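Local atomic coordinates of protein translation elongation factor 1A (Methanosarcina mazei, PDB entry 3WND), a protein that binds guanine nucleotides and, in its GTP-bound form, cysteinyl-tRNA(Cys), and probably acts as a translation elongation factor. Residues N23-L37 with A80-P92. Sequence-based numbering, arbitrary orientation. Where two conformers were deposited one is given.
Sequences NVAIIGTEKSGRTSL and ALNISDIAVLCIP
Val88 N donates to Ala25 O at 2.8 Å, the straightest bond of a parallel strand pair, and strands 23-28 and 86-91 illustrate how parallel backbones interlock. Residues of one strand bond in turn to those flanking the partner: Ala25 N donates to Ile86 O, Ile27 N to Val88 O, and Ile27 O receives Cys90 N at 2.7 Å. At the entry end Asn23 O is gripped twice, by Ile86 N in its carbonyl plane and by Asp85 N tilted 31° from it. Two waters tie Asn23 to Asp85 OD2, while Asn23 ND2 also reaches Gly252.

Apolar contacts coat both faces. On one, Val88 lies alongside Ile26, whose CD1 rests 3.6 Å from Val88 CB, and Val24 CG1 meets Val88 CG2; Leu37 CD2, from the following helix, approaches Cys90 SG at 3.9 Å. On the other, Ala25 CB sits against Leu81 CD2 and Ser84 OG, the hydroxyl being anchored on Ala80 O.

Beyond the strands, Ser32 CB packs 3.5 Å from Pro92 CD. With chi1 at 66°, its OG is turned back to donate to Thr29 O (2.8 Å), bracing the type II turn 29-32. A valine here would probably leave Thr29 O without that hydroxyl donor and the turn less firmly closed. Water 3 bridges Thr29 N and Cys90 O.

The loop Gly28-Thr35, between strand 23-28 and the helix starting at Arg34, is a P-loop of the GxxxxGK[S/T] kind, with Arg34 replacing the usual lysine, in a GTPase-like domain where strand 86-91 runs alongside in parallel; Ser32 to Ser36 bind GDP in this protein, though no nucleotide occupies the site in this model.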
ATOM      1  N   ASN A  23      -3.109   8.914   3.816  1.00 14.24           N
ATOM      2  CA  ASN A  23      -2.675   7.600   4.313  1.00 13.22           C
ATOM      3  C   ASN A  23      -1.288   7.396   3.759  1.00 16.22           C
ATOM      4  O   ASN A  23      -1.054   7.438   2.524  1.00 14.06           O
ATOM      5  CB  ASN A  23      -3.627   6.535   3.807  1.00 15.49           C
ATOM      6  CG  ASN A  23      -5.013   6.734   4.346  1.00 18.18           C
ATOM      7  OD1 ASN A  23      -5.189   7.001   5.557  1.00 21.82           O
ATOM      8  ND2 ASN A  23      -6.002   6.736   3.457  1.00 23.27           N
ATOM      9  N   VAL A  24      -0.343   7.240   4.692  1.00 13.46           N
ATOM     10  CA  VAL A  24       1.108   7.281   4.365  1.00 14.92           C
ATOM     11  C   VAL A  24       1.754   5.968   4.791  1.00 13.88           C
ATOM     12  O   VAL A  24       1.506   5.448   5.886  1.00 18.69           O
ATOM     13  CB  VAL A  24       1.750   8.520   5.103  1.00 16.08           C
ATOM     14  CG1 VAL A  24       3.253   8.579   4.781  1.00 17.83           C
ATOM     15  CG2 VAL A  24       1.038   9.837   4.741  1.00 16.28           C
ATOM     16  N   ALA A  25       2.484   5.352   3.890  1.00 12.69           N
ATOM     17  CA  ALA A  25       3.294   4.167   4.193  1.00 11.77           C
ATOM     18  C   ALA A  25       4.693   4.549   4.515  1.00 14.89           C
ATOM     19  O   ALA A  25       5.328   5.301   3.790  1.00 14.12           O
ATOM     20  CB  ALA A  25       3.334   3.282   2.967  1.00 16.36           C
ATOM     21  N   ILE A  26       5.173   4.088   5.656  0.62 14.09           N
ATOM     22  CA  ILE A  26       6.608   4.355   6.030  0.62 13.87           C
ATOM     23  C   ILE A  26       7.315   3.021   5.853  0.62 15.76           C
ATOM     24  O   ILE A  26       6.972   2.000   6.511  0.62 17.59           O
ATOM     25  CB  ILE A  26       6.807   4.874   7.512  0.62 14.37           C
ATOM     26  CG1 ILE A  26       5.882   6.068   7.882  0.62 16.23           C
ATOM     27  CG2 ILE A  26       8.302   5.138   7.755  0.62 17.65           C
ATOM     28  CD1 ILE A  26       5.988   7.316   7.055  0.62 17.68           C
ATOM     29  N   ILE A  27       8.277   3.017   4.920  1.00 12.77           N
ATOM     30  CA  ILE A  27       8.902   1.795   4.514  1.00 11.89           C
ATOM     31  C   ILE A  27      10.418   1.949   4.436  1.00 13.57           C
ATOM     32  O   ILE A  27      10.986   3.090   4.391  1.00 14.32           O
ATOM     33  CB  ILE A  27       8.346   1.312   3.124  1.00 15.12           C
ATOM     34  CG1 ILE A  27       8.754   2.288   2.000  1.00 16.06           C
ATOM     35  CG2 ILE A  27       6.784   1.072   3.181  1.00 14.61           C
ATOM     36  CD1 ILE A  27       8.551   1.678   0.582  1.00 14.59           C
ATOM     37  N   GLY A  28      11.075   0.834   4.317  1.00 16.49           N
ATOM     38  CA  GLY A  28      12.485   0.771   3.968  1.00 18.37           C
ATOM     39  C   GLY A  28      13.229  -0.346   4.630  1.00 22.39           C
ATOM     40  O   GLY A  28      12.607  -1.231   5.286  1.00 22.87           O
ATOM     41  N   THR A  29      14.531  -0.365   4.401  1.00 18.53           N
ATOM     42  CA  THR A  29      15.439  -1.446   4.846  1.00 18.66           C
ATOM     43  C   THR A  29      15.605  -1.575   6.339  1.00 19.93           C
ATOM     44  O   THR A  29      15.027  -0.786   7.145  1.00 23.03           O
ATOM     45  CB  THR A  29      16.834  -1.280   4.114  1.00 15.59           C
ATOM     46  OG1 THR A  29      17.581  -2.512   4.239  1.00 21.60           O
ATOM     47  CG2 THR A  29      17.629  -0.076   4.617  1.00 15.21           C
ATOM     48  N   GLU A  30      16.297  -2.656   6.747  1.00 21.54           N
ATOM     49  CA  GLU A  30      16.632  -2.797   8.191  1.00 19.93           C
ATOM     50  C   GLU A  30      17.403  -1.624   8.739  1.00 19.90           C
ATOM     51  O   GLU A  30      18.243  -1.049   8.034  1.00 22.48           O
ATOM     52  CB  GLU A  30      17.495  -4.046   8.429  1.00 28.93           C
ATOM     53  CG  GLU A  30      16.723  -5.309   8.152  1.00 38.14           C
ATOM     54  CD  GLU A  30      17.088  -6.003   6.814  1.00 58.63           C
ATOM     55  OE1 GLU A  30      17.286  -5.329   5.715  1.00 35.95           O
ATOM     56  OE2 GLU A  30      17.139  -7.278   6.865  1.00 55.02           O
ATOM     57  N   LYS A  31      17.172  -1.312  10.020  1.00 23.06           N
ATOM     58  CA  LYS A  31      17.948  -0.276  10.690  1.00 20.16           C
ATOM     59  C   LYS A  31      17.943   1.091   9.921  1.00 18.60           C
ATOM     60  O   LYS A  31      18.958   1.751   9.784  1.00 20.37           O
ATOM     61  CB  LYS A  31      19.404  -0.736  10.958  1.00 25.66           C
ATOM     62  CG  LYS A  31      19.577  -1.884  11.981  1.00 38.02           C
ATOM     63  CD  LYS A  31      20.773  -2.788  11.639  1.00 59.14           C
ATOM     64  CE  LYS A  31      22.150  -2.135  11.903  1.00 60.87           C
ATOM     65  NZ  LYS A  31      23.208  -2.579  10.967  1.00 73.51           N
ATOM     66  N   SER A  32      16.777   1.453   9.374  1.00 15.00           N
ATOM     67  CA  SER A  32      16.626   2.707   8.677  1.00 17.70           C
ATOM     68  C   SER A  32      15.853   3.759   9.441  1.00 14.78           C
ATOM     69  O   SER A  32      15.582   4.800   8.894  1.00 17.56           O
ATOM     70  CB  SER A  32      15.970   2.457   7.300  1.00 19.40           C
ATOM     71  OG  SER A  32      14.651   1.986   7.577  1.00 21.97           O
ATOM     72  N   GLY A  33      15.541   3.507  10.733  1.00 16.15           N
ATOM     73  CA  GLY A  33      14.742   4.468  11.513  1.00 17.44           C
ATOM     74  C   GLY A  33      13.275   4.544  11.166  1.00 15.33           C
ATOM     75  O   GLY A  33      12.598   5.460  11.588  1.00 15.70           O
ATOM     76  N   ARG A  34      12.767   3.556  10.431  0.56 14.42           N
ATOM     77  CA  ARG A  34      11.332   3.533   9.971  0.56 13.50           C
ATOM     78  C   ARG A  34      10.377   3.555  11.157  0.56 14.51           C
ATOM     79  O   ARG A  34       9.498   4.393  11.210  0.56 14.86           O
ATOM     80  CB  ARG A  34      11.056   2.219   9.288  0.56 16.92           C
ATOM     81  CG  ARG A  34      11.668   2.020   7.942  0.56 19.09           C
ATOM     82  CD  ARG A  34      11.066   0.720   7.419  0.56 24.61           C
ATOM     83  NE  ARG A  34      11.929  -0.329   7.862  0.56 25.87           N
ATOM     84  CZ  ARG A  34      11.680  -1.629   7.893  0.56 22.38           C
ATOM     85  NH1 ARG A  34      10.494  -2.174   7.543  0.56 19.94           N
ATOM     86  NH2 ARG A  34      12.647  -2.429   8.294  0.56 30.67           N
ATOM     87  N   THR A  35      10.503   2.591  12.073  1.00 16.21           N
ATOM     88  CA  THR A  35       9.561   2.556  13.196  1.00 13.66           C
ATOM     89  C   THR A  35       9.679   3.764  14.088  1.00 16.06           C
ATOM     90  O   THR A  35       8.645   4.334  14.449  1.00 15.61           O
ATOM     91  CB  THR A  35       9.773   1.253  14.018  1.00 16.90           C
ATOM     92  OG1 THR A  35       9.473   0.138  13.167  1.00 20.34           O
ATOM     93  CG2 THR A  35       8.868   1.274  15.255  1.00 16.45           C
ATOM     94  N   SER A  36      10.914   4.302  14.305  1.00 13.97           N
ATOM     95  CA  SER A  36      10.991   5.470  15.138  1.00 16.73           C
ATOM     96  C   SER A  36      10.366   6.648  14.477  1.00 16.26           C
ATOM     97  O   SER A  36       9.784   7.488  15.138  1.00 17.96           O
ATOM     98  CB  SER A  36      12.484   5.763  15.391  1.00 19.12           C
ATOM     99  OG  SER A  36      12.980   4.724  16.209  1.00 28.34           O
ATOM    100  N   LEU A  37      10.447   6.690  13.142  1.00 14.24           N
ATOM    101  CA  LEU A  37       9.837   7.872  12.458  1.00 13.40           C
ATOM    102  C   LEU A  37       8.277   7.760  12.583  1.00 13.73           C
ATOM    103  O   LEU A  37       7.605   8.769  12.918  1.00 13.49           O
ATOM    104  CB  LEU A  37      10.289   7.896  10.984  1.00 13.05           C
ATOM    105  CG  LEU A  37       9.644   9.024  10.104  1.00 13.34           C
ATOM    106  CD1 LEU A  37       9.892  10.366  10.693  1.00 16.55           C
ATOM    107  CD2 LEU A  37      10.075   8.872   8.625  1.00 13.91           C
ATOM    108  N   ALA A  80       0.975  -2.286   3.211  1.00 14.21           N
ATOM    109  CA  ALA A  80       1.130  -0.893   3.568  1.00 14.52           C
ATOM    110  C   ALA A  80       1.004  -0.019   2.331  1.00 15.04           C
ATOM    111  O   ALA A  80       0.353   1.003   2.366  1.00 14.03           O
ATOM    112  CB  ALA A  80       2.521  -0.693   4.146  1.00 13.64           C
ATOM    113  N   LEU A  81       1.638  -0.477   1.253  1.00 14.34           N
ATOM    114  CA  LEU A  81       1.564   0.311   0.025  1.00 16.77           C
ATOM    115  C   LEU A  81       0.164   0.394  -0.580  1.00 14.19           C
ATOM    116  O   LEU A  81      -0.225   1.443  -1.044  1.00 14.57           O
ATOM    117  CB  LEU A  81       2.573  -0.120  -1.038  1.00 15.92           C
ATOM    118  CG  LEU A  81       4.053   0.184  -0.622  1.00 14.41           C
ATOM    119  CD1 LEU A  81       5.076  -0.352  -1.579  1.00 15.12           C
ATOM    120  CD2 LEU A  81       4.317   1.730  -0.359  1.00 13.25           C
ATOM    121  N   ASN A  82      -0.537  -0.729  -0.680  1.00 13.89           N
ATOM    122  CA  ASN A  82      -1.838  -0.708  -1.328  1.00 14.46           C
ATOM    123  C   ASN A  82      -2.966  -0.156  -0.481  1.00 19.24           C
ATOM    124  O   ASN A  82      -4.084  -0.067  -0.991  1.00 23.72           O
ATOM    125  CB  ASN A  82      -2.187  -2.171  -1.829  1.00 16.55           C
ATOM    126  CG  ASN A  82      -1.515  -2.502  -3.245  1.00 24.73           C
ATOM    127  OD1 ASN A  82      -1.058  -1.571  -3.955  1.00 22.94           O
ATOM    128  ND2 ASN A  82      -1.538  -3.808  -3.681  1.00 18.45           N
ATOM    129  N   ILE A  83      -2.688   0.236   0.775  1.00 16.85           N
ATOM    130  CA  ILE A  83      -3.679   1.035   1.557  1.00 16.85           C
ATOM    131  C   ILE A  83      -3.308   2.480   1.679  1.00 17.22           C
ATOM    132  O   ILE A  83      -4.057   3.257   2.214  1.00 21.19           O
ATOM    133  CB  ILE A  83      -3.938   0.388   2.974  1.00 21.78           C
ATOM    134  CG1 ILE A  83      -2.796   0.600   3.904  1.00 20.57           C
ATOM    135  CG2 ILE A  83      -4.450  -1.048   2.830  1.00 26.79           C
ATOM    136  CD1 ILE A  83      -3.065  -0.124   5.272  1.00 22.57           C
ATOM    137  N   SER A  84      -2.119   2.822   1.164  1.00 15.32           N
ATOM    138  CA  SER A  84      -1.631   4.169   1.296  1.00 15.52           C
ATOM    139  C   SER A  84      -1.621   4.925  -0.010  1.00 14.95           C
ATOM    140  O   SER A  84      -1.629   4.325  -1.116  1.00 18.74           O
ATOM    141  CB  SER A  84      -0.217   4.132   1.904  1.00 16.66           C
ATOM    142  OG  SER A  84      -0.259   3.529   3.185  1.00 17.59           O
ATOM    143  N   ASP A  85      -1.541   6.261   0.074  1.00 13.36           N
ATOM    144  CA  ASP A  85      -1.400   7.054  -1.146  1.00 13.72           C
ATOM    145  C   ASP A  85      -0.053   7.730  -1.264  1.00 12.70           C
ATOM    146  O   ASP A  85       0.261   8.222  -2.353  1.00 14.28           O
ATOM    147  CB  ASP A  85      -2.520   8.136  -1.230  1.00 16.04           C
ATOM    148  CG  ASP A  85      -3.899   7.482  -1.535  1.00 23.35           C
ATOM    149  OD1 ASP A  85      -4.014   6.612  -2.443  1.00 27.74           O
ATOM    150  OD2 ASP A  85      -4.816   7.851  -0.864  1.00 25.12           O
ATOM    151  N   ILE A  86       0.696   7.786  -0.151  1.00 13.10           N
ATOM    152  CA  ILE A  86       2.002   8.467  -0.145  1.00 13.22           C
ATOM    153  C   ILE A  86       2.981   7.476   0.466  1.00 13.13           C
ATOM    154  O   ILE A  86       2.622   6.842   1.454  1.00 14.83           O
ATOM    155  CB  ILE A  86       1.970   9.683   0.820  1.00 14.92           C
ATOM    156  CG1 ILE A  86       0.958  10.737   0.309  1.00 16.39           C
ATOM    157  CG2 ILE A  86       3.371  10.323   0.899  1.00 16.22           C
ATOM    158  CD1 ILE A  86       0.684  11.905   1.281  1.00 18.25           C
ATOM    159  N   ALA A  87       4.188   7.381  -0.136  1.00 11.19           N
ATOM    160  CA  ALA A  87       5.220   6.459   0.411  1.00 12.34           C
ATOM    161  C   ALA A  87       6.345   7.283   0.928  1.00 12.36           C
ATOM    162  O   ALA A  87       6.796   8.180   0.230  1.00 13.59           O
ATOM    163  CB  ALA A  87       5.750   5.453  -0.651  1.00 14.57           C
ATOM    164  N   VAL A  88       6.781   6.995   2.147  1.00 11.28           N
ATOM    165  CA  VAL A  88       8.028   7.617   2.650  1.00 11.08           C
ATOM    166  C   VAL A  88       9.054   6.488   2.768  1.00 12.23           C
ATOM    167  O   VAL A  88       8.855   5.533   3.552  1.00 12.24           O
ATOM    168  CB  VAL A  88       7.814   8.206   4.046  1.00 10.17           C
ATOM    169  CG1 VAL A  88       9.190   8.685   4.617  1.00 13.44           C
ATOM    170  CG2 VAL A  88       6.813   9.373   3.915  1.00 14.30           C
ATOM    171  N   LEU A  89      10.073   6.539   1.891  1.00 12.08           N
ATOM    172  CA  LEU A  89      11.123   5.490   1.824  1.00  9.88           C
ATOM    173  C   LEU A  89      12.269   5.950   2.687  1.00 12.14           C
ATOM    174  O   LEU A  89      12.847   7.029   2.405  1.00 12.29           O
ATOM    175  CB  LEU A  89      11.529   5.220   0.378  1.00 11.15           C
ATOM    176  CG  LEU A  89      12.767   4.378   0.206  1.00  9.60           C
ATOM    177  CD1 LEU A  89      12.525   2.943   0.829  1.00 11.51           C
ATOM    178  CD2 LEU A  89      13.109   4.315  -1.293  1.00 12.40           C
ATOM    179  N   CYS A  90      12.529   5.208   3.731  1.00 10.78           N
ATOM    180  CA  CYS A  90      13.581   5.627   4.711  1.00 11.76           C
ATOM    181  C   CYS A  90      14.906   4.983   4.290  1.00 11.04           C
ATOM    182  O   CYS A  90      14.998   3.807   4.145  1.00 13.44           O
ATOM    183  CB  CYS A  90      13.180   5.096   6.094  1.00 11.67           C
ATOM    184  SG  CYS A  90      11.728   5.893   6.730  1.00 14.04           S
ATOM    185  N   ILE A  91      15.899   5.839   4.039  1.00 11.21           N
ATOM    186  CA  ILE A  91      17.231   5.339   3.693  1.00 13.12           C
ATOM    187  C   ILE A  91      18.203   5.947   4.723  1.00 12.73           C
ATOM    188  O   ILE A  91      18.422   7.177   4.698  1.00 12.65           O
ATOM    189  CB  ILE A  91      17.608   5.746   2.249  1.00 12.89           C
ATOM    190  CG1 ILE A  91      16.492   5.266   1.261  1.00 14.40           C
ATOM    191  CG2 ILE A  91      18.976   5.189   1.916  1.00 13.10           C
ATOM    192  CD1 ILE A  91      16.666   5.641  -0.162  1.00 15.57           C
ATOM    193  N   PRO A  92      18.911   5.096   5.469  1.00 12.31           N
ATOM    194  CA  PRO A  92      19.893   5.594   6.446  1.00 14.06           C
ATOM    195  C   PRO A  92      21.272   5.878   5.762  1.00 13.41           C
ATOM    196  O   PRO A  92      21.450   5.553   4.592  1.00 12.59           O
ATOM    197  CB  PRO A  92      19.997   4.413   7.411  1.00 13.56           C
ATOM    198  CG  PRO A  92      19.879   3.174   6.473  1.00 15.49           C
ATOM    199  CD  PRO A  92      18.765   3.596   5.518  1.00 12.94           C
TER
HETATM  200  O   HOH W   1      -4.028   9.918   1.192  1.00 27.82           O
HETATM  201  O   HOH W   2      -5.498   5.642   0.927  1.00 32.26           O
HETATM  202  O   HOH W   3      15.388   1.571   2.518  1.00 17.50           O